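Local coordinates for protein putative transcriptional regulator (Clostridium difficile, PDB 3QI7) that is of unknown function but has a periplasmic binding protein-like fold and is a putative lipoprotein, so it may bind a small ligand such as a sugar, at residues A[248-253]-A[296-301]; A[239-244]-A[261-266]; A[257-262]-A[281-286]; A[150-155]-A[185-190]. All blocks are in the same frame, centred on the assembly; numbering follows the deposited sequence.

How the interactions relate
Interaction 1 is the hub. The centres of interactions 1 and 2 are about 11 Å apart, and Tyr-249 OH reaches Ile-240 O at 2.6 Å in a probable hydrogen bond that ties the loop to helix 234-247. Interaction 3, about 13 Å from interaction 1 between centres, touches it where Gly-301 CA meets Pro-257 CB at 4.0 Å. Interactions 2 and 3 share Gln-261 and Thr-262, and Tyr-263 CB packs on Ile-286 CD1 at 3.6 Å, so helices 234-247, 263-267 and 279-292 are joined in sequence. Interaction 4 lies about 14 Å from interaction 1, centre to centre, and touches it where the selenomethionine Met-154 meets Ile-250 and Arg-298; its centre is about 25 Å from that of interaction 3.

Interaction 1 of 4, residues A[248-253]-A[296-301]; sequences KYIVAE and SNRLGG
Ile-250 lays its CG1 over one face of the Arg-298 guanidinium, 3.6 Å from CZ and above the centre of the group, while the two side chains run at about a right angle. A branched hydrocarbon suits this place because it can cover a flat cation without competing for its N-H groups. Those point elsewhere: Arg-298 NH2 donates to Lys-248 O at 2.9 Å, in the carbonyl plane and on a lone pair, with a weak second bond from NE to the same oxygen, and NH2 also forms a salt bridge with Asp-226. The arginine reaches back because its chain bends at chi2 and chi3 (-58° and -82°). Further on, the two backbones run parallel: Val-251 N donates to Arg-298 O at 2.9 Å and Gly-300 N to Val-251 O at 3.1 Å. Glycine fits at 300, where a beta carbon would run into Ala-252 O. A water donates to both Val-251 O and Gly-300 O. Segment 248-253 lies between strand 228-231, reached by backbone bonds from Ile-250 to Ile-227 and Val-229, and segment 296-301, which bonds in turn to the chain end (Leu-299 to Tyr-371, Gly-301 to Leu-369); helices 140-153 and 234-247 pack against it.

Interaction 2 of 4, residues A[239-244]-A[261-266]; sequences VILTKA and QTYPSV
The Tyr-263 ring carries Leu-241 CD1 on one face, 3.9 Å from the ring centroid and only 12° off the normal, a CH-pi contact almost over the middle. The second methyl of the same leucine, CD2, reaches the hydroxyl end of the ring and lies 3.4 Å from Tyr-263 OH. The ring also meets the ring of Tyr-371, with their planes at about 55°, and touches Leu-299. Leucine is well chosen here, since its fork lets one methyl sit above the aromatic face while the other reaches past to the hydroxyl end; its chi1 of -77°, with CG beside the backbone N, swings the fork toward the Tyr-263 ring.

This is packing between two helices of the alpha/beta lobe of a periplasmic binding protein-like fold: helix 234-247, which follows strand 228-231, lies against the short helix 263-267. Thr-262 occupies the N-cap position of the latter, although its side chain makes no capping bond; its CG2 instead turns to Leu-241 CD1 at 4.1 Å. One turn on, Val-266 faces the same helix. Its CG1 packs on Leu-241 CB at 3.8 Å, and its CG2 lies 3.7 Å from Thr-242 OG1. That hydroxyl can border an apolar methyl because it is bonded to Glu-238 O one turn back along its own helix. Beta-branched valine presents two methyls close to the backbone, one to each of two successive residues, and the helices come closest between Thr-242 and Val-266, whose CA atoms are 5.9 Å apart.

Interaction 3 of 4, residues A[257-262]-A[281-286]; sequences PSPIQT and KINDMI
An ST motif shapes the turn that leads towards helix 263-267, and this turn packs against one side of helix 279-292. Ser-258 OG accepts from Gln-261 N at 3.2 Å, with a weak second bond from Ile-260 N, so a single hydroxyl gathers the backbone and presents Pro-259 and Ile-260 to the helix. Serine suits the corner because its short side chain can fold back on the chain it belongs to.

Pro-259 makes most of the contact. Its CB touches Ile-282 CG2 at 3.7 Å, the same CB lies 3.4 Å from Asn-283 OD1, and ring atom CG is equally near to that oxygen. The compact, rigid proline ring therefore meets hydrocarbon on one flank and an amide on another. The amide is committed outside the contact, OD1 accepting from Tyr-371 OH and ND2 making a weak bond to Pro-303 O; these bonds hold it in place against the ring. In Ile-282, with chi1 at -61°, CG1 lies beside the backbone N, which leaves CG2 anti to it and facing the turn; the longer branch ends in CD1, which meets CD1 of Ile-260 in a looser apolar contact. Ile-271 packs on both of these isoleucines, and Tyr-279, earlier on the same helix, borders Pro-259 and Ile-260. One turn beyond Ile-282, Ile-286 adds its CD1. Pro-259 O is thus buried with no hydrogen-bonding partner, lying 3.5 Å from Ile-282 CG2 and 3.8 Å from Ile-286 CD1.

Interaction 4 of 4, residues A[150-155]-A[185-190]; sequences RSKEMG and KNIGLP
Lys-152 NZ donates to Ile-187 O at 2.6 Å, a short hydrogen bond that enters in the carbonyl plane with a C=O...N angle of 158° and holds the ammonium group in place. Gly-188 O lies 3.1 Å from Lys-152 NZ. The methylenes behind the nitrogen are used as well: Lys-152 CB packs on Ile-187 CD1 at 3.7 Å, the two side chains lying alongside each other and pointing opposite ways. Lysine suits a place that needs a charge at the end of a greasy arm. Its bend at chi2 (83°) turns that arm along the carbonyls, while the isoleucine takes the crowded chi1 of 69° to send CD1 back towards the helix. Leu-189 CD2 meets Ser-151 CB loosely, at 4.2 Å.

Outside this first shell, Gly-188, with its positive phi, turns the chain after helix 171-186 so that it can enter strand 191-196, and this turn places the carbonyls; Pro-190 is joined to Phe-159 by backbone bonding. Helix 140-153, which carries Lys-152, ends in a Schellman motif at Gly-155, whose positive phi glycine accepts readily and whose N bonds to Lys-152 O at 2.9 Å. Strand 159-164, helix 171-186 and strand 191-196 form a beta-alpha-beta crossover, and the contact joins its turn to the end of the preceding helix. Ser-151 OG is bonded to Leu-147 O within its own helix. The carbonyl oxygens of Ile-187 and Gly-188, just past the helix end, probably stabilise the charged ammonium, and the nearby helix C-terminus may add to this.

Interaction 1 of 4, residues A[248-253]-A[296-301]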
loop_
_atom_site.group_PDB
_atom_site.type_symbol
_atom_site.label_atom_id
_atom_site.label_comp_id
_atom_site.label_asym_id
_atom_site.label_seq_id
_atom_site.Cartn_x
_atom_site.Cartn_y
_atom_site.Cartn_z
ATOM N N LYS A 248 26.885 0.746 3.320
ATOM C CA LYS A 248 26.540 2.092 2.881
ATOM C C LYS A 248 26.125 2.120 1.432
ATOM O O LYS A 248 26.441 3.040 0.685
ATOM C CB LYS A 248 27.653 3.089 3.170
ATOM C CG LYS A 248 28.111 3.091 4.626
ATOM C CD LYS A 248 27.928 4.457 5.242
ATOM C CE LYS A 248 28.726 4.605 6.533
ATOM N NZ LYS A 248 27.977 4.022 7.671
ATOM N N TYR A 249 25.367 1.096 1.061
ATOM C CA TYR A 249 24.833 0.994 -0.274
ATOM C C TYR A 249 23.481 1.687 -0.332
ATOM O O TYR A 249 23.132 2.426 0.593
ATOM C CB TYR A 249 24.798 -0.484 -0.743
ATOM C CG TYR A 249 24.137 -1.499 0.166
ATOM C CD1 TYR A 249 22.759 -1.593 0.268
ATOM C CD2 TYR A 249 24.904 -2.412 0.880
ATOM C CE1 TYR A 249 22.142 -2.586 1.064
ATOM C CE2 TYR A 249 24.308 -3.384 1.697
ATOM C CZ TYR A 249 22.948 -3.468 1.793
ATOM O OH TYR A 249 22.405 -4.443 2.595
ATOM N N ILE A 250 22.753 1.498 -1.423
ATOM C CA ILE A 250 21.452 2.129 -1.604
ATOM C C ILE A 250 20.304 1.132 -1.401
ATOM O O ILE A 250 20.376 -0.017 -1.853
ATOM C CB ILE A 250 21.315 2.752 -3.025
ATOM C CG1 ILE A 250 22.383 3.818 -3.269
ATOM C CG2 ILE A 250 19.962 3.350 -3.238
ATOM C CD1 ILE A 250 22.797 3.924 -4.764
ATOM N N VAL A 251 19.266 1.573 -0.701
ATOM C CA VAL A 251 17.999 0.835 -0.612
ATOM C C VAL A 251 16.869 1.799 -0.980
ATOM O O VAL A 251 16.254 2.469 -0.130
ATOM C CB VAL A 251 17.781 0.189 0.774
ATOM C CG1 VAL A 251 16.547 -0.713 0.747
ATOM C CG2 VAL A 251 19.065 -0.569 1.199
ATOM N N ALA A 252 16.579 1.843 -2.276
ATOM C CA ALA A 252 15.618 2.830 -2.797
ATOM C C ALA A 252 14.230 2.596 -2.179
ATOM O O ALA A 252 13.522 3.557 -1.851
ATOM C CB ALA A 252 15.561 2.751 -4.313
ATOM N N GLU A 253 13.857 1.319 -2.027
ATOM C CA GLU A 253 12.580 0.908 -1.426
ATOM C C GLU A 253 12.604 -0.453 -0.702
ATOM O O GLU A 253 13.225 -1.415 -1.152
ATOM C CB GLU A 253 11.468 0.839 -2.523
ATOM C CG GLU A 253 11.238 2.127 -3.278
ATOM C CD GLU A 253 10.096 2.032 -4.283
ATOM O OE1 GLU A 253 9.753 0.906 -4.652
ATOM O OE2 GLU A 253 9.563 3.079 -4.718
ATOM N N SER A 296 22.499 9.681 4.501
ATOM C CA SER A 296 21.663 10.644 3.773
ATOM C C SER A 296 21.689 10.381 2.258
ATOM O O SER A 296 22.721 10.052 1.666
ATOM C CB SER A 296 22.059 12.094 4.099
ATOM O OG SER A 296 21.598 12.434 5.417
ATOM N N ASN A 297 20.511 10.496 1.666
ATOM C CA ASN A 297 20.278 10.243 0.269
ATOM C C ASN A 297 20.586 8.799 -0.187
ATOM O O ASN A 297 20.753 8.575 -1.372
ATOM C CB ASN A 297 20.990 11.292 -0.577
ATOM C CG ASN A 297 20.563 12.738 -0.214
ATOM O OD1 ASN A 297 21.335 13.494 0.377
ATOM N ND2 ASN A 297 19.339 13.108 -0.558
ATOM N N ARG A 298 20.601 7.831 0.748
ATOM C CA ARG A 298 20.801 6.404 0.428
ATOM C C ARG A 298 19.567 5.510 0.575
ATOM O O ARG A 298 19.555 4.384 0.077
ATOM C CB ARG A 298 21.921 5.845 1.312
ATOM C CG ARG A 298 23.229 6.639 1.259
ATOM C CD ARG A 298 23.779 6.727 -0.153
ATOM N NE ARG A 298 24.530 5.533 -0.541
ATOM C CZ ARG A 298 25.194 5.404 -1.684
ATOM N NH1 ARG A 298 25.155 6.370 -2.604
ATOM N NH2 ARG A 298 25.874 4.289 -1.925
ATOM N N LEU A 299 18.506 6.036 1.177
ATOM C CA LEU A 299 17.355 5.231 1.639
ATOM C C LEU A 299 16.094 5.968 1.260
ATOM O O LEU A 299 15.980 7.198 1.498
ATOM C CB LEU A 299 17.387 5.060 3.174
ATOM C CG LEU A 299 18.629 4.472 3.812
ATOM C CD1 LEU A 299 18.606 4.597 5.339
ATOM C CD2 LEU A 299 18.832 2.987 3.375
ATOM N N GLY A 300 15.170 5.253 0.629
ATOM C CA GLY A 300 13.918 5.857 0.191
ATOM C C GLY A 300 12.646 5.104 0.555
ATOM O O GLY A 300 12.659 4.037 1.191
ATOM N N GLY A 301 11.529 5.672 0.107
ATOM C CA GLY A 301 10.213 5.122 0.396
ATOM C C GLY A 301 9.111 5.988 -0.208
ATOM O O GLY A 301 9.322 6.652 -1.236
HETATM O O HOH W 1 14.350 2.007 1.924
HETATM O O HOH W 2 9.986 5.454 -3.786
#

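Interaction 2 of 4, residues A[239-244]-A[261-266]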
loop_
_atom_site.group_PDB
_atom_site.type_symbol
_atom_site.label_atom_id
_atom_site.label_comp_id
_atom_site.label_asym_id
_atom_site.label_seq_id
_atom_site.Cartn_x
_atom_site.Cartn_y
_atom_site.Cartn_z
ATOM N N VAL A 239 17.134 -7.582 7.018
ATOM C CA VAL A 239 18.525 -8.005 6.766
ATOM C C VAL A 239 19.216 -6.987 5.847
ATOM O O VAL A 239 20.342 -6.556 6.127
ATOM C CB VAL A 239 18.588 -9.410 6.110
ATOM C CG1 VAL A 239 20.005 -9.717 5.623
ATOM C CG2 VAL A 239 18.030 -10.493 7.070
ATOM N N ILE A 240 18.517 -6.564 4.783
ATOM C CA ILE A 240 19.070 -5.625 3.786
ATOM C C ILE A 240 19.350 -4.213 4.324
ATOM O O ILE A 240 20.389 -3.625 4.010
ATOM C CB ILE A 240 18.142 -5.535 2.541
ATOM C CG1 ILE A 240 18.217 -6.844 1.773
ATOM C CG2 ILE A 240 18.518 -4.366 1.595
ATOM C CD1 ILE A 240 17.074 -7.073 0.817
ATOM N N LEU A 241 18.397 -3.667 5.065
ATOM C CA LEU A 241 18.552 -2.346 5.675
ATOM C C LEU A 241 19.642 -2.359 6.760
ATOM O O LEU A 241 20.451 -1.445 6.842
ATOM C CB LEU A 241 17.222 -1.888 6.241
ATOM C CG LEU A 241 16.210 -1.363 5.210
ATOM C CD1 LEU A 241 14.848 -1.136 5.860
ATOM C CD2 LEU A 241 16.718 -0.089 4.498
ATOM N N THR A 242 19.641 -3.388 7.596
ATOM C CA THR A 242 20.683 -3.556 8.603
ATOM C C THR A 242 22.078 -3.577 7.980
ATOM O O THR A 242 22.963 -2.854 8.423
ATOM C CB THR A 242 20.433 -4.827 9.420
ATOM O OG1 THR A 242 19.125 -4.747 10.005
ATOM C CG2 THR A 242 21.496 -5.012 10.536
ATOM N N LYS A 243 22.275 -4.381 6.942
ATOM C CA LYS A 243 23.581 -4.448 6.262
ATOM C C LYS A 243 23.952 -3.127 5.542
ATOM O O LYS A 243 25.148 -2.776 5.466
ATOM C CB LYS A 243 23.633 -5.657 5.313
ATOM C CG LYS A 243 24.985 -6.001 4.751
ATOM C CD LYS A 243 25.899 -6.550 5.816
ATOM C CE LYS A 243 26.795 -7.630 5.305
ATOM N NZ LYS A 243 27.777 -7.971 6.375
ATOM N N ALA A 244 22.949 -2.417 5.028
ATOM C CA ALA A 244 23.144 -1.106 4.380
ATOM C C ALA A 244 23.815 -0.097 5.309
ATOM O O ALA A 244 24.598 0.736 4.854
ATOM C CB ALA A 244 21.805 -0.519 3.905
ATOM N N GLN A 261 6.895 -0.310 9.354
ATOM C CA GLN A 261 7.402 -1.695 9.310
ATOM C C GLN A 261 8.895 -1.714 9.111
ATOM O O GLN A 261 9.418 -1.065 8.189
ATOM C CB GLN A 261 6.759 -2.479 8.153
ATOM C CG GLN A 261 5.295 -2.657 8.268
ATOM C CD GLN A 261 4.912 -3.377 9.550
ATOM O OE1 GLN A 261 4.314 -2.782 10.446
ATOM N NE2 GLN A 261 5.296 -4.655 9.656
ATOM N N THR A 262 9.590 -2.446 9.979
ATOM C CA THR A 262 11.025 -2.713 9.813
ATOM C C THR A 262 11.941 -1.513 10.114
ATOM O O THR A 262 12.922 -1.656 10.838
ATOM C CB THR A 262 11.385 -3.262 8.382
ATOM O OG1 THR A 262 10.508 -4.356 8.019
ATOM C CG2 THR A 262 12.851 -3.714 8.369
ATOM N N TYR A 263 11.657 -0.352 9.547
ATOM C CA TYR A 263 12.523 0.838 9.771
ATOM C C TYR A 263 12.804 1.139 11.241
ATOM O O TYR A 263 13.977 1.308 11.639
ATOM C CB TYR A 263 12.008 2.089 9.027
ATOM C CG TYR A 263 12.766 2.308 7.709
ATOM C CD1 TYR A 263 14.105 2.699 7.723
ATOM C CD2 TYR A 263 12.163 2.085 6.466
ATOM C CE1 TYR A 263 14.829 2.875 6.547
ATOM C CE2 TYR A 263 12.881 2.278 5.271
ATOM C CZ TYR A 263 14.217 2.669 5.313
ATOM O OH TYR A 263 15.001 2.883 4.180
ATOM N N PRO A 264 11.757 1.151 12.074
ATOM C CA PRO A 264 11.992 1.533 13.466
ATOM C C PRO A 264 12.942 0.612 14.227
ATOM O O PRO A 264 13.803 1.093 14.966
ATOM C CB PRO A 264 10.590 1.512 14.069
ATOM C CG PRO A 264 9.708 1.811 12.906
ATOM C CD PRO A 264 10.313 1.036 11.786
ATOM N N SER A 265 12.818 -0.688 14.037
ATOM C CA SER A 265 13.772 -1.616 14.648
ATOM C C SER A 265 15.191 -1.444 14.060
ATOM O O SER A 265 16.183 -1.495 14.777
ATOM C CB SER A 265 13.274 -3.052 14.464
ATOM O OG SER A 265 14.350 -3.926 14.236
ATOM N N VAL A 266 15.292 -1.229 12.752
ATOM C CA VAL A 266 16.620 -1.126 12.105
ATOM C C VAL A 266 17.363 0.141 12.551
ATOM O O VAL A 266 18.555 0.084 12.878
ATOM C CB VAL A 266 16.477 -1.222 10.564
ATOM C CG1 VAL A 266 17.771 -0.806 9.829
ATOM C CG2 VAL A 266 16.086 -2.663 10.211
#

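Interaction 3 of 4, residues A[257-262]-A[281-286]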
loop_
_atom_site.group_PDB
_atom_site.type_symbol
_atom_site.label_atom_id
_atom_site.label_comp_id
_atom_site.label_asym_id
_atom_site.label_seq_id
_atom_site.Cartn_x
_atom_site.Cartn_y
_atom_site.Cartn_z
ATOM N N PRO A 257 7.094 -0.076 0.600
ATOM C CA PRO A 257 7.493 1.075 1.423
ATOM C C PRO A 257 6.572 1.337 2.613
ATOM O O PRO A 257 5.357 1.386 2.466
ATOM C CB PRO A 257 7.441 2.242 0.446
ATOM C CG PRO A 257 7.753 1.608 -0.896
ATOM C CD PRO A 257 7.008 0.285 -0.828
ATOM N N SER A 258 7.186 1.450 3.785
ATOM C CA SER A 258 6.474 1.671 5.029
ATOM C C SER A 258 7.389 2.214 6.127
ATOM O O SER A 258 8.340 1.552 6.508
ATOM C CB SER A 258 5.833 0.372 5.516
ATOM O OG SER A 258 5.233 0.604 6.772
ATOM N N PRO A 259 7.080 3.408 6.647
ATOM C CA PRO A 259 7.863 3.961 7.757
ATOM C C PRO A 259 7.741 3.145 9.036
ATOM O O PRO A 259 8.673 3.142 9.881
ATOM C CB PRO A 259 7.250 5.355 7.962
ATOM C CG PRO A 259 6.475 5.642 6.740
ATOM C CD PRO A 259 6.030 4.330 6.189
ATOM N N ILE A 260 6.588 2.492 9.217
ATOM C CA ILE A 260 6.299 1.806 10.474
ATOM C C ILE A 260 6.796 0.346 10.507
ATOM O O ILE A 260 7.146 -0.165 11.579
ATOM C CB ILE A 260 4.799 1.923 10.828
ATOM C CG1 ILE A 260 4.518 1.383 12.239
ATOM C CG2 ILE A 260 3.917 1.233 9.770
ATOM C CD1 ILE A 260 5.317 2.063 13.354
ATOM N N GLN A 261 6.895 -0.310 9.354
ATOM C CA GLN A 261 7.402 -1.695 9.310
ATOM C C GLN A 261 8.895 -1.714 9.111
ATOM O O GLN A 261 9.418 -1.065 8.189
ATOM C CB GLN A 261 6.759 -2.479 8.153
ATOM C CG GLN A 261 5.295 -2.657 8.268
ATOM C CD GLN A 261 4.912 -3.377 9.550
ATOM O OE1 GLN A 261 4.314 -2.782 10.446
ATOM N NE2 GLN A 261 5.296 -4.655 9.656
ATOM N N THR A 262 9.590 -2.446 9.979
ATOM C CA THR A 262 11.025 -2.713 9.813
ATOM C C THR A 262 11.941 -1.513 10.114
ATOM O O THR A 262 12.922 -1.656 10.838
ATOM C CB THR A 262 11.385 -3.262 8.382
ATOM O OG1 THR A 262 10.508 -4.356 8.019
ATOM C CG2 THR A 262 12.851 -3.714 8.369
ATOM N N LYS A 281 5.969 12.233 11.305
ATOM C CA LYS A 281 6.824 12.308 12.479
ATOM C C LYS A 281 7.797 11.126 12.459
ATOM O O LYS A 281 8.971 11.281 12.796
ATOM C CB LYS A 281 5.969 12.315 13.758
ATOM C CG LYS A 281 6.797 12.421 15.040
ATOM C CD LYS A 281 5.949 12.267 16.317
ATOM C CE LYS A 281 6.794 12.572 17.577
ATOM N NZ LYS A 281 6.090 12.196 18.855
ATOM N N ILE A 282 7.297 9.946 12.090
ATOM C CA ILE A 282 8.149 8.763 11.937
ATOM C C ILE A 282 9.239 9.036 10.887
ATOM O O ILE A 282 10.407 8.709 11.098
ATOM C CB ILE A 282 7.359 7.498 11.581
ATOM C CG1 ILE A 282 6.337 7.164 12.698
ATOM C CG2 ILE A 282 8.327 6.295 11.350
ATOM C CD1 ILE A 282 5.274 6.110 12.297
ATOM N N ASN A 283 8.836 9.628 9.765
ATOM C CA ASN A 283 9.764 9.940 8.666
ATOM C C ASN A 283 10.872 10.919 9.034
ATOM O O ASN A 283 12.034 10.724 8.638
ATOM C CB ASN A 283 8.986 10.423 7.455
ATOM C CG ASN A 283 8.289 9.295 6.760
ATOM O OD1 ASN A 283 8.728 8.168 6.845
ATOM N ND2 ASN A 283 7.214 9.588 6.046
ATOM N N ASP A 284 10.515 11.968 9.771
ATOM C CA ASP A 284 11.511 12.868 10.390
ATOM C C ASP A 284 12.466 12.120 11.318
ATOM O O ASP A 284 13.676 12.364 11.328
ATOM C CB ASP A 284 10.810 13.965 11.202
ATOM C CG ASP A 284 10.067 14.979 10.325
ATOM O OD1 ASP A 284 10.308 15.025 9.111
ATOM O OD2 ASP A 284 9.284 15.781 10.878
HETATM N N MSE A 285 11.938 11.212 12.117
HETATM C CA MSE A 285 12.791 10.448 13.018
HETATM C C MSE A 285 13.758 9.543 12.244
HETATM O O MSE A 285 14.896 9.436 12.627
HETATM C CB MSE A 285 11.969 9.637 14.034
HETATM C CG MSE A 285 11.304 10.482 15.087
HETATM SE SE MSE A 285 10.039 9.392 16.088
HETATM C CE MSE A 285 11.247 8.487 17.263
ATOM N N ILE A 286 13.310 8.937 11.137
ATOM C CA ILE A 286 14.153 8.080 10.307
ATOM C C ILE A 286 15.229 8.936 9.633
ATOM O O ILE A 286 16.390 8.562 9.635
ATOM C CB ILE A 286 13.331 7.293 9.224
ATOM C CG1 ILE A 286 12.375 6.293 9.902
ATOM C CG2 ILE A 286 14.281 6.540 8.265
ATOM C CD1 ILE A 286 11.366 5.656 8.948
#

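Interaction 4 of 4, residues A[150-155]-A[185-190]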
loop_
_atom_site.group_PDB
_atom_site.type_symbol
_atom_site.label_atom_id
_atom_site.label_comp_id
_atom_site.label_asym_id
_atom_site.label_seq_id
_atom_site.Cartn_x
_atom_site.Cartn_y
_atom_site.Cartn_z
ATOM N N ARG A 150 13.936 5.036 -9.901
ATOM C CA ARG A 150 14.311 5.739 -8.667
ATOM C C ARG A 150 15.655 5.260 -8.148
ATOM O O ARG A 150 16.436 6.068 -7.609
ATOM C CB ARG A 150 13.198 5.645 -7.591
ATOM C CG ARG A 150 12.002 6.547 -7.912
ATOM C CD ARG A 150 10.798 6.458 -6.917
ATOM N NE ARG A 150 9.675 7.236 -7.453
ATOM C CZ ARG A 150 8.472 7.354 -6.909
ATOM N NH1 ARG A 150 8.174 6.801 -5.732
ATOM N NH2 ARG A 150 7.555 8.055 -7.552
ATOM N N SER A 151 15.941 3.961 -8.316
ATOM C CA SER A 151 17.276 3.408 -8.090
ATOM C C SER A 151 18.379 4.108 -8.934
ATOM O O SER A 151 19.434 4.530 -8.394
ATOM C CB SER A 151 17.275 1.879 -8.395
ATOM O OG SER A 151 16.439 1.188 -7.479
ATOM N N LYS A 152 18.121 4.231 -10.244
ATOM C CA LYS A 152 19.023 4.921 -11.184
ATOM C C LYS A 152 19.275 6.365 -10.702
ATOM O O LYS A 152 20.420 6.801 -10.635
ATOM C CB LYS A 152 18.442 4.928 -12.628
ATOM C CG LYS A 152 19.395 5.485 -13.722
ATOM C CD LYS A 152 20.386 4.451 -14.216
ATOM C CE LYS A 152 21.412 5.019 -15.162
ATOM N NZ LYS A 152 22.009 3.908 -15.946
ATOM N N GLU A 153 18.216 7.054 -10.310
ATOM C CA GLU A 153 18.283 8.482 -9.927
ATOM C C GLU A 153 19.114 8.681 -8.669
ATOM O O GLU A 153 19.756 9.720 -8.488
ATOM C CB GLU A 153 16.907 9.071 -9.753
ATOM C CG GLU A 153 16.144 9.056 -11.077
ATOM C CD GLU A 153 14.640 9.266 -10.951
ATOM O OE1 GLU A 153 14.181 9.742 -9.912
ATOM O OE2 GLU A 153 13.890 8.951 -11.908
HETATM N N MSE A 154 19.123 7.671 -7.828
HETATM C CA MSE A 154 19.921 7.697 -6.594
HETATM C C MSE A 154 21.374 7.312 -6.821
HETATM O O MSE A 154 22.144 7.247 -5.858
HETATM C CB MSE A 154 19.259 6.778 -5.558
HETATM C CG MSE A 154 17.920 7.323 -5.124
HETATM SE SE MSE A 154 16.934 6.215 -3.914
HETATM C CE MSE A 154 17.882 6.675 -2.269
ATOM N N GLY A 155 21.775 7.046 -8.071
ATOM C CA GLY A 155 23.171 6.749 -8.372
ATOM C C GLY A 155 23.549 5.280 -8.419
ATOM O O GLY A 155 24.736 4.949 -8.432
ATOM N N LYS A 185 17.242 -2.646 -18.260
ATOM C CA LYS A 185 17.822 -2.783 -19.595
ATOM C C LYS A 185 17.696 -1.495 -20.406
ATOM O O LYS A 185 18.669 -1.067 -21.048
ATOM C CB LYS A 185 17.194 -3.946 -20.379
ATOM C CG LYS A 185 17.995 -4.311 -21.657
ATOM C CD LYS A 185 17.168 -4.183 -22.970
ATOM C CE LYS A 185 16.576 -5.509 -23.450
ATOM N NZ LYS A 185 17.430 -6.240 -24.455
ATOM N N ASN A 186 16.517 -0.867 -20.368
ATOM C CA ASN A 186 16.287 0.354 -21.117
ATOM C C ASN A 186 17.117 1.548 -20.627
ATOM O O ASN A 186 17.468 2.417 -21.433
ATOM C CB ASN A 186 14.805 0.759 -21.074
ATOM C CG ASN A 186 13.909 -0.172 -21.875
ATOM O OD1 ASN A 186 14.350 -0.804 -22.815
ATOM N ND2 ASN A 186 12.627 -0.242 -21.500
ATOM N N ILE A 187 17.433 1.585 -19.326
ATOM C CA ILE A 187 18.112 2.727 -18.714
ATOM C C ILE A 187 19.583 2.439 -18.360
ATOM O O ILE A 187 20.215 3.184 -17.623
ATOM C CB ILE A 187 17.316 3.250 -17.486
ATOM C CG1 ILE A 187 17.331 2.276 -16.307
ATOM C CG2 ILE A 187 15.877 3.528 -17.926
ATOM C CD1 ILE A 187 16.646 2.758 -15.021
ATOM N N GLY A 188 20.109 1.334 -18.859
ATOM C CA GLY A 188 21.524 1.045 -18.693
ATOM C C GLY A 188 21.936 0.786 -17.275
ATOM O O GLY A 188 23.043 1.141 -16.895
ATOM N N LEU A 189 21.054 0.172 -16.489
ATOM C CA LEU A 189 21.379 -0.222 -15.114
ATOM C C LEU A 189 21.592 -1.734 -15.046
ATOM O O LEU A 189 20.641 -2.511 -15.185
ATOM C CB LEU A 189 20.244 0.160 -14.157
ATOM C CG LEU A 189 20.360 -0.162 -12.653
ATOM C CD1 LEU A 189 21.752 0.212 -12.103
ATOM C CD2 LEU A 189 19.248 0.563 -11.895
ATOM N N PRO A 190 22.836 -2.168 -14.788
ATOM C CA PRO A 190 23.067 -3.599 -14.624
ATOM C C PRO A 190 22.108 -4.234 -13.612
ATOM O O PRO A 190 21.871 -3.694 -12.550
ATOM C CB PRO A 190 24.528 -3.666 -14.156
ATOM C CG PRO A 190 25.160 -2.431 -14.760
ATOM C CD PRO A 190 24.080 -1.387 -14.680
#